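Local coordinates for protein sulfoquinovosidase (Escherichia coli, PDB 5AEG) that hydrolyses sulfoquinovosyl diacylglycerides to sulfoquinovose, opening plant sulfolipid headgroups to breakdown as a source of carbon and sulfur, at residues P314-D317 with S318-Q322. Residues are numbered along the deposited sequence; the frame is centred on the assembly and turned at random.
Sequences PQLD and SRIKQ
Leu316 and Ile320, one turn apart, meet on the buried side of the first turn of helix 316-325, in the family 31 TIM-barrel domain. Their side chains slant across each other, Leu316 CG lying 3.8 Å from Ile320 CD1, and both rest on Phe330 of strand 329-334. Beside this apolar pair runs the backbone bond from Ile320 N to Leu316 O, 2.9 Å; Arg319 N reaches O of the N-cap residue Gln315 at 2.8 Å. On the outer side, Asp317 has its CG between backbone N and carbonyl carbon (chi1 51°), which folds OD1 back to 2.8 Å from Ser318 N; that N-H arrives from above the carboxylate plane, at a bent 131°. With an alanine in place of Asp317, the Ser318 N-H would probably lose its carboxylate acceptor and the first turn this group's charge. A water donates to Asp317 O (2.6 Å) and accepts from Lys321 NZ (2.7 Å). Gln315 OE1 lies at the Arg319 guanidinium edge, near its plane, 4.2 Å from NH2, the amide turned 77°; NH1 forms a salt bridge with Glu266. Apolar packing toward the strand and a carboxylate that would probably interact favourably with the helix dipole's positive end are both consistent with a stable first turn.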
# COMPACT_ATOMS: atom_id res chain seq x y z
N PRO A 314 -24.01 17.88 14.59
CA PRO A 314 -24.43 18.32 15.94
C PRO A 314 -24.39 17.21 16.99
O PRO A 314 -24.79 16.03 16.70
CB PRO A 314 -25.86 18.81 15.71
CG PRO A 314 -26.38 18.07 14.51
CD PRO A 314 -25.12 17.90 13.60
N GLN A 315 -23.86 17.59 18.16
CA GLN A 315 -23.84 16.76 19.41
C GLN A 315 -22.89 15.55 19.24
O GLN A 315 -23.01 14.57 19.95
CB GLN A 315 -25.26 16.28 19.82
CG GLN A 315 -26.35 17.35 19.87
CD GLN A 315 -27.64 16.86 20.48
OE1 GLN A 315 -28.54 16.33 19.80
NE2 GLN A 315 -27.72 16.96 21.77
N LEU A 316 -21.92 15.63 18.31
CA LEU A 316 -21.10 14.47 18.06
C LEU A 316 -20.24 14.15 19.29
O LEU A 316 -19.99 13.01 19.56
CB LEU A 316 -20.20 14.75 16.84
CG LEU A 316 -19.16 13.64 16.52
CD1 LEU A 316 -19.91 12.44 16.13
CD2 LEU A 316 -18.20 14.15 15.44
N ASP A 317 -19.81 15.17 20.04
CA ASP A 317 -18.94 14.96 21.23
C ASP A 317 -19.64 14.07 22.23
O ASP A 317 -19.03 13.10 22.70
CB ASP A 317 -18.46 16.28 21.85
CG ASP A 317 -19.56 17.28 22.12
OD1 ASP A 317 -20.80 17.07 21.79
OD2 ASP A 317 -19.15 18.29 22.68
N SER A 318 -20.92 14.33 22.48
CA SER A 318 -21.65 13.46 23.40
C SER A 318 -22.12 12.15 22.72
O SER A 318 -22.19 11.11 23.40
CB SER A 318 -22.86 14.15 24.04
OG SER A 318 -23.76 14.61 23.04
N ARG A 319 -22.46 12.22 21.44
CA ARG A 319 -22.88 11.02 20.73
C ARG A 319 -21.78 9.95 20.69
O ARG A 319 -22.12 8.76 20.76
CB ARG A 319 -23.47 11.27 19.31
CG ARG A 319 -24.32 10.14 18.76
CD ARG A 319 -25.49 9.74 19.69
NE ARG A 319 -26.41 10.86 19.78
CZ ARG A 319 -27.34 11.12 18.88
NH1 ARG A 319 -27.56 10.33 17.84
NH2 ARG A 319 -28.05 12.25 18.97
N ILE A 320 -20.50 10.37 20.53
CA ILE A 320 -19.34 9.43 20.49
C ILE A 320 -19.36 8.64 21.79
O ILE A 320 -19.25 7.41 21.78
CB ILE A 320 -17.99 10.14 20.28
CG1 ILE A 320 -17.92 10.69 18.83
CG2 ILE A 320 -16.82 9.19 20.58
CD1 ILE A 320 -16.75 11.60 18.57
N LYS A 321 -19.64 9.32 22.91
CA LYS A 321 -19.66 8.61 24.22
C LYS A 321 -20.74 7.58 24.29
O LYS A 321 -20.50 6.43 24.67
CB LYS A 321 -19.76 9.60 25.39
CG LYS A 321 -18.60 10.59 25.47
CD LYS A 321 -17.32 9.95 25.99
CE LYS A 321 -16.07 10.85 25.91
NZ LYS A 321 -15.25 10.70 24.62
N GLN A 322 -21.92 7.95 23.84
CA GLN A 322 -23.03 7.04 23.82
C GLN A 322 -22.72 5.81 22.91
O GLN A 322 -22.92 4.62 23.28
CB GLN A 322 -24.25 7.81 23.36
CG GLN A 322 -25.50 6.96 23.10
CD GLN A 322 -26.70 7.77 22.60
OE1 GLN A 322 -26.92 8.90 23.08
NE2 GLN A 322 -27.49 7.19 21.64
O HOH W 1 -16.48 12.52 22.98